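Local coordinates for protein cellulase CEL9M (Clostridium cellulolyticum, PDB 1IA6) that probably cleaves internal beta-1,4-glucosidic linkages in cellulose and related beta-glucans, as a metal-binding glycoside hydrolase of family 9, at residues A[119-122]-A[123-126]; A[337-341]-A[342-346]; A[392-395]-A[396-400]. All blocks are in the same frame, centred on the assembly; numbering follows the deposited sequence.

Contact 1: A[119-122]-A[123-126]; sequences VGEG and NADH
E121 caps the first turn of the short helix 122-125 by bending its carboxylate back onto the amides of N123 and A124, a worked case of a side-chain N-cap made by glutamate. Both carboxylate oxygens take backbone amides: OE1 of E121 accepts from A124 N at 2.8 Å, and OE2 of E121 from N123 N at 2.9 Å; both donors sit well above the carboxylate plane. The fold-back comes from the bend at chi2 (-75°), which turns the acid over the start of the helix. A side-chain pair adds to this: ND2 of N123 makes a weak, strongly bent bond to OE2 of E121, which also receives NE2 of Q201. The backbone supplies the helical bonds, D125 N to E121 O (3.0 Å) and H126 N to G122 O. The negative acid at the amino end of the helix would be expected to interact favourably with its dipole. The polar ends of the later residues turn to other partners: D125 holds H60 N and Q135 near the zinc ligand H39, while H126 bonds D59. The backbone carbonyl of G122 meets the H126 imidazole over one face near the rim, its O 3.1 Å from CG of H126.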
loop_
_atom_site.group_PDB
_atom_site.type_symbol
_atom_site.label_atom_id
_atom_site.label_comp_id
_atom_site.label_asym_id
_atom_site.label_seq_id
_atom_site.Cartn_x
_atom_site.Cartn_y
_atom_site.Cartn_z
ATOM N N VAL A 119 10.613 -11.298 6.695
ATOM C CA VAL A 119 11.225 -11.461 8.003
ATOM C C VAL A 119 10.089 -11.823 8.942
ATOM O O VAL A 119 9.120 -11.070 9.069
ATOM C CB VAL A 119 11.894 -10.161 8.478
ATOM C CG1 VAL A 119 12.347 -10.299 9.931
ATOM C CG2 VAL A 119 13.081 -9.848 7.583
ATOM N N GLY A 120 10.213 -12.980 9.584
ATOM C CA GLY A 120 9.183 -13.455 10.490
ATOM C C GLY A 120 8.414 -14.601 9.855
ATOM O O GLY A 120 8.434 -14.780 8.635
ATOM N N GLU A 121 7.741 -15.392 10.682
ATOM C CA GLU A 121 6.957 -16.519 10.191
ATOM C C GLU A 121 5.530 -16.264 10.672
ATOM O O GLU A 121 5.277 -16.195 11.875
ATOM C CB GLU A 121 7.518 -17.829 10.761
ATOM C CG GLU A 121 6.955 -19.092 10.128
ATOM C CD GLU A 121 5.547 -19.398 10.584
ATOM O OE1 GLU A 121 5.349 -19.614 11.798
ATOM O OE2 GLU A 121 4.637 -19.422 9.734
ATOM N N GLY A 122 4.614 -16.103 9.720
ATOM C CA GLY A 122 3.227 -15.797 10.028
ATOM C C GLY A 122 2.486 -16.586 11.093
ATOM O O GLY A 122 1.841 -16.004 11.968
ATOM N N ASN A 123 2.550 -17.909 11.022
ATOM C CA ASN A 123 1.846 -18.743 11.989
ATOM C C ASN A 123 2.282 -18.496 13.426
ATOM O O ASN A 123 1.445 -18.302 14.307
ATOM C CB ASN A 123 2.026 -20.216 11.630
ATOM C CG ASN A 123 1.457 -20.545 10.270
ATOM O OD1 ASN A 123 0.258 -20.386 10.039
ATOM N ND2 ASN A 123 2.313 -20.995 9.354
ATOM N N ALA A 124 3.590 -18.497 13.656
ATOM C CA ALA A 124 4.130 -18.280 14.993
ATOM C C ALA A 124 3.899 -16.857 15.484
ATOM O O ALA A 124 3.535 -16.641 16.639
ATOM C CB ALA A 124 5.620 -18.598 15.011
ATOM N N ASP A 125 4.111 -15.883 14.605
ATOM C CA ASP A 125 3.925 -14.488 14.985
ATOM C C ASP A 125 2.509 -14.229 15.485
ATOM O O ASP A 125 2.303 -13.465 16.425
ATOM C CB ASP A 125 4.213 -13.570 13.796
ATOM C CG ASP A 125 4.095 -12.103 14.158
ATOM O OD1 ASP A 125 4.925 -11.619 14.949
ATOM O OD2 ASP A 125 3.166 -11.441 13.656
ATOM N N HIS A 126 1.536 -14.883 14.864
ATOM C CA HIS A 126 0.143 -14.692 15.238
ATOM C C HIS A 126 -0.275 -15.331 16.558
ATOM O O HIS A 126 -1.358 -15.041 17.064
ATOM C CB HIS A 126 -0.756 -15.168 14.097
ATOM C CG HIS A 126 -0.621 -14.342 12.855
ATOM N ND1 HIS A 126 -1.285 -14.639 11.684
ATOM C CD2 HIS A 126 0.093 -13.218 12.610
ATOM C CE1 HIS A 126 -0.986 -13.730 10.771
ATOM N NE2 HIS A 126 -0.153 -12.857 11.307
#

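Contact 2: A[337-341]-A[342-346]; sequences VDYIL and GDNPA. With NI (nickel (II) ion), chain D.
A Schellman motif closes the carboxyl end of helix 327-341, and D343, whose amide makes one of its two bonds, carries a nickel ligand. G342, at positive phi, turns the chain: its N bonds Y339 O and, weakly, D338 O, while D343 N reaches D338 O at 2.9 Å. An inverse gamma turn centred on D343 follows, and brings N344 back against the helix. With chi1 at 54°, the N344 amide is turned so that ND2 donates to Y339 O at 2.8 Å, in the carbonyl plane and almost in its own amide plane; G342 N meets the same oxygen from above that plane, so two donors grip it. CB of N344 lies over the centre of the Y339 ring, a CH-pi contact 3.5 Å from the centroid. P345 CD touches CE2 of the same ring more loosely. D343 OD2 binds nickel at 2.0 Å. A nickel-bound water donates to OD2 of D338, a second-shell carboxylate held also by K334 (OD2) and the OH of Y6 (OD1). The two acids stand 4.6 Å apart between their OD2 atoms, their mutual repulsion probably offset by the metal and by K334; the nickel, bound by A1, H4 and D343, ties the amino terminus to this helix end.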
loop_
_atom_site.group_PDB
_atom_site.type_symbol
_atom_site.label_atom_id
_atom_site.label_comp_id
_atom_site.label_asym_id
_atom_site.label_seq_id
_atom_site.Cartn_x
_atom_site.Cartn_y
_atom_site.Cartn_z
ATOM N N VAL A 337 -15.044 8.355 -1.186
ATOM C CA VAL A 337 -14.235 9.032 -0.184
ATOM C C VAL A 337 -15.110 9.600 0.924
ATOM O O VAL A 337 -14.826 9.413 2.109
ATOM C CB VAL A 337 -13.423 10.190 -0.796
ATOM C CG1 VAL A 337 -12.692 10.944 0.299
ATOM C CG2 VAL A 337 -12.433 9.649 -1.809
ATOM N N ASP A 338 -16.178 10.295 0.542
ATOM C CA ASP A 338 -17.069 10.888 1.534
ATOM C C ASP A 338 -17.721 9.833 2.419
ATOM O O ASP A 338 -17.981 10.080 3.595
ATOM C CB ASP A 338 -18.141 11.747 0.851
ATOM C CG ASP A 338 -17.557 12.993 0.201
ATOM O OD1 ASP A 338 -16.381 13.312 0.478
ATOM O OD2 ASP A 338 -18.270 13.655 -0.577
ATOM N N TYR A 339 -17.973 8.654 1.856
ATOM C CA TYR A 339 -18.570 7.563 2.620
ATOM C C TYR A 339 -17.596 7.152 3.722
ATOM O O TYR A 339 -17.982 6.979 4.880
ATOM C CB TYR A 339 -18.868 6.377 1.696
ATOM C CG TYR A 339 -19.541 5.202 2.377
ATOM C CD1 TYR A 339 -18.817 4.341 3.203
ATOM C CD2 TYR A 339 -20.901 4.949 2.193
ATOM C CE1 TYR A 339 -19.429 3.255 3.827
ATOM C CE2 TYR A 339 -21.525 3.864 2.812
ATOM C CZ TYR A 339 -20.784 3.021 3.628
ATOM O OH TYR A 339 -21.387 1.946 4.242
ATOM N N ILE A 340 -16.327 7.013 3.352
ATOM C CA ILE A 340 -15.278 6.633 4.290
ATOM C C ILE A 340 -15.131 7.662 5.414
ATOM O O ILE A 340 -14.925 7.301 6.573
ATOM C CB ILE A 340 -13.924 6.474 3.545
ATOM C CG1 ILE A 340 -13.978 5.229 2.655
ATOM C CG2 ILE A 340 -12.765 6.395 4.539
ATOM C CD1 ILE A 340 -12.806 5.095 1.703
ATOM N N LEU A 341 -15.254 8.940 5.067
ATOM C CA LEU A 341 -15.115 10.018 6.039
ATOM C C LEU A 341 -16.299 10.207 6.990
ATOM O O LEU A 341 -16.188 10.942 7.974
ATOM C CB LEU A 341 -14.823 11.336 5.316
ATOM C CG LEU A 341 -13.515 11.366 4.518
ATOM C CD1 LEU A 341 -13.380 12.695 3.784
ATOM C CD2 LEU A 341 -12.342 11.153 5.456
ATOM N N GLY A 342 -17.431 9.570 6.703
ATOM C CA GLY A 342 -18.566 9.713 7.600
ATOM C C GLY A 342 -19.948 9.778 6.983
ATOM O O GLY A 342 -20.943 9.683 7.697
ATOM N N ASP A 343 -20.023 9.948 5.669
ATOM C CA ASP A 343 -21.308 10.019 4.977
ATOM C C ASP A 343 -21.841 8.618 4.721
ATOM O O ASP A 343 -21.859 8.162 3.580
ATOM C CB ASP A 343 -21.145 10.734 3.638
ATOM C CG ASP A 343 -21.145 12.237 3.773
ATOM O OD1 ASP A 343 -20.920 12.747 4.892
ATOM O OD2 ASP A 343 -21.365 12.908 2.745
ATOM N N ASN A 344 -22.281 7.940 5.775
ATOM C CA ASN A 344 -22.791 6.580 5.635
ATOM C C ASN A 344 -23.895 6.296 6.649
ATOM O O ASN A 344 -24.067 7.038 7.619
ATOM C CB ASN A 344 -21.638 5.586 5.810
ATOM C CG ASN A 344 -20.889 5.793 7.112
ATOM O OD1 ASN A 344 -21.447 5.616 8.192
ATOM N ND2 ASN A 344 -19.621 6.182 7.014
ATOM N N PRO A 345 -24.666 5.217 6.433
ATOM C CA PRO A 345 -25.758 4.845 7.337
ATOM C C PRO A 345 -25.330 4.552 8.777
ATOM O O PRO A 345 -26.150 4.610 9.696
ATOM C CB PRO A 345 -26.366 3.620 6.652
ATOM C CG PRO A 345 -26.120 3.898 5.200
ATOM C CD PRO A 345 -24.691 4.383 5.218
ATOM N N ALA A 346 -24.052 4.241 8.978
ATOM C CA ALA A 346 -23.557 3.940 10.316
ATOM C C ALA A 346 -23.143 5.207 11.055
ATOM O O ALA A 346 -22.796 5.160 12.236
ATOM C CB ALA A 346 -22.382 2.971 10.234
HETATM NI NI NI D . -20.765 14.794 2.591
HETATM O O HOH W 1 -20.792 14.865 0.492
#

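Contact 3: A[392-395]-A[396-400]; sequences GPDQ and NDKFL
D394 and K398 lie side by side and point the same way, so that the aspartate carboxylate runs along the foot of the lysine chain. OD2 of D394 comes 3.5 Å from CB of K398, an approach to the aliphatic part, since the rest of the lysine leads away. Two backbone amides of the turn hold the carboxylate. With chi1 of D394 at 59°, CG sits between the backbone N and the carbonyl carbon and OD1 is swung over the turn. There it accepts from N396 N at 2.7 Å and from K398 N at 3.0 Å, the two amides arriving from opposite faces of the carboxylate plane. One oxygen thus joins the bend, through N396, to the returning limb, through K398, and the bond to N396 N closes an Asx turn. Q395 and N396 also run alongside each other, on the outer, exposed side of the bend, with their amide planes 61° apart. Facing inward instead, CB of P393 presses on the carbonyl O of K398 at 3.0 Å. The phenyl ring of F399 offers its edge to the backbone of G392, CD1 lying 3.6 Å from G392 O, and also meets Y350 edge-to-face; its side chain lies about 4 Å from that of D401, a predicted active-site residue. Two main-chain bonds complete the loop, D397 N to D394 O at 2.9 Å and D394 N to K398 O at 3.0 Å. With D397 at positive phi, this pattern is that of a type I beta turn followed by a G1 beta bulge, a standard way of closing a tight hairpin-like loop.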
loop_
_atom_site.group_PDB
_atom_site.type_symbol
_atom_site.label_atom_id
_atom_site.label_comp_id
_atom_site.label_asym_id
_atom_site.label_seq_id
_atom_site.Cartn_x
_atom_site.Cartn_y
_atom_site.Cartn_z
ATOM N N GLY A 392 -14.118 -2.280 7.224
ATOM C CA GLY A 392 -15.343 -1.700 6.704
ATOM C C GLY A 392 -16.599 -2.478 7.057
ATOM O O GLY A 392 -16.530 -3.492 7.748
ATOM N N PRO A 393 -17.769 -2.025 6.580
ATOM C CA PRO A 393 -19.078 -2.642 6.824
ATOM C C PRO A 393 -19.440 -3.773 5.869
ATOM O O PRO A 393 -18.706 -4.059 4.922
ATOM C CB PRO A 393 -20.025 -1.464 6.666
ATOM C CG PRO A 393 -19.413 -0.753 5.483
ATOM C CD PRO A 393 -17.918 -0.777 5.806
ATOM N N ASP A 394 -20.579 -4.416 6.125
ATOM C CA ASP A 394 -21.042 -5.481 5.247
ATOM C C ASP A 394 -21.828 -4.816 4.122
ATOM O O ASP A 394 -21.916 -3.586 4.070
ATOM C CB ASP A 394 -21.914 -6.509 5.994
ATOM C CG ASP A 394 -23.160 -5.900 6.633
ATOM O OD1 ASP A 394 -23.625 -4.829 6.197
ATOM O OD2 ASP A 394 -23.693 -6.526 7.576
ATOM N N GLN A 395 -22.397 -5.610 3.224
ATOM C CA GLN A 395 -23.133 -5.043 2.104
ATOM C C GLN A 395 -24.443 -4.366 2.497
ATOM O O GLN A 395 -25.164 -3.853 1.643
ATOM C CB GLN A 395 -23.369 -6.113 1.030
ATOM C CG GLN A 395 -24.170 -7.321 1.461
ATOM C CD GLN A 395 -24.187 -8.394 0.383
ATOM O OE1 GLN A 395 -23.266 -9.208 0.280
ATOM N NE2 GLN A 395 -25.225 -8.384 -0.442
ATOM N N ASN A 396 -24.727 -4.349 3.796
ATOM C CA ASN A 396 -25.931 -3.716 4.323
ATOM C C ASN A 396 -25.539 -2.437 5.068
ATOM O O ASN A 396 -26.353 -1.838 5.769
ATOM C CB ASN A 396 -26.648 -4.674 5.281
ATOM C CG ASN A 396 -27.113 -5.947 4.596
ATOM O OD1 ASN A 396 -27.182 -7.010 5.217
ATOM N ND2 ASN A 396 -27.447 -5.844 3.317
ATOM N N ASP A 397 -24.279 -2.035 4.911
ATOM C CA ASP A 397 -23.742 -0.831 5.547
ATOM C C ASP A 397 -23.607 -0.953 7.062
ATOM O O ASP A 397 -23.391 0.047 7.752
ATOM C CB ASP A 397 -24.617 0.382 5.224
ATOM C CG ASP A 397 -24.615 0.723 3.755
ATOM O OD1 ASP A 397 -23.536 1.062 3.225
ATOM O OD2 ASP A 397 -25.692 0.650 3.127
ATOM N N LYS A 398 -23.725 -2.172 7.576
ATOM C CA LYS A 398 -23.618 -2.397 9.012
ATOM C C LYS A 398 -22.169 -2.623 9.432
ATOM O O LYS A 398 -21.391 -3.250 8.712
ATOM C CB LYS A 398 -24.467 -3.605 9.426
ATOM C CG LYS A 398 -25.918 -3.535 8.972
ATOM C CD LYS A 398 -26.628 -2.316 9.546
ATOM C CE LYS A 398 -28.066 -2.226 9.055
ATOM N NZ LYS A 398 -28.760 -1.022 9.602
ATOM N N PHE A 399 -21.816 -2.105 10.604
ATOM C CA PHE A 399 -20.468 -2.254 11.131
ATOM C C PHE A 399 -20.518 -2.852 12.533
ATOM O O PHE A 399 -21.285 -2.398 13.382
ATOM C CB PHE A 399 -19.760 -0.898 11.194
ATOM C CG PHE A 399 -18.307 -0.996 11.564
ATOM C CD1 PHE A 399 -17.371 -1.433 10.637
ATOM C CD2 PHE A 399 -17.879 -0.680 12.849
ATOM C CE1 PHE A 399 -16.025 -1.555 10.983
ATOM C CE2 PHE A 399 -16.536 -0.800 13.204
ATOM C CZ PHE A 399 -15.611 -1.239 12.267
ATOM N N LEU A 400 -19.703 -3.874 12.770
ATOM C CA LEU A 400 -19.649 -4.522 14.075
ATOM C C LEU A 400 -18.322 -4.171 14.736
ATOM O O LEU A 400 -17.284 -4.756 14.423
ATOM C CB LEU A 400 -19.777 -6.040 13.919
ATOM C CG LEU A 400 -21.067 -6.531 13.248
ATOM C CD1 LEU A 400 -21.030 -8.048 13.103
ATOM C CD2 LEU A 400 -22.274 -6.098 14.073
#

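The three contacts illustrate how local hydrogen bonding sets turns in different places. Contacts 2 and 3 are neighbours, their centres about 12 Å apart, and they touch: OH of Y339 lies 2.5 Å from OD1 of D397, a probable hydrogen bond, and P345 packs on D397. Contact 1 stands apart, its nearest atoms about 18 Å from contact 3 and about 24 Å from contact 2. Contact 2 is mostly buried, whereas contacts 1 and 3 mix buried and exposed residues. Contact 1 starts a helix and contact 2 ends one; contact 3 shapes a loop without regular structure. Acids collect backbone amides in 1 and 3, while in 2 an acid binds metal.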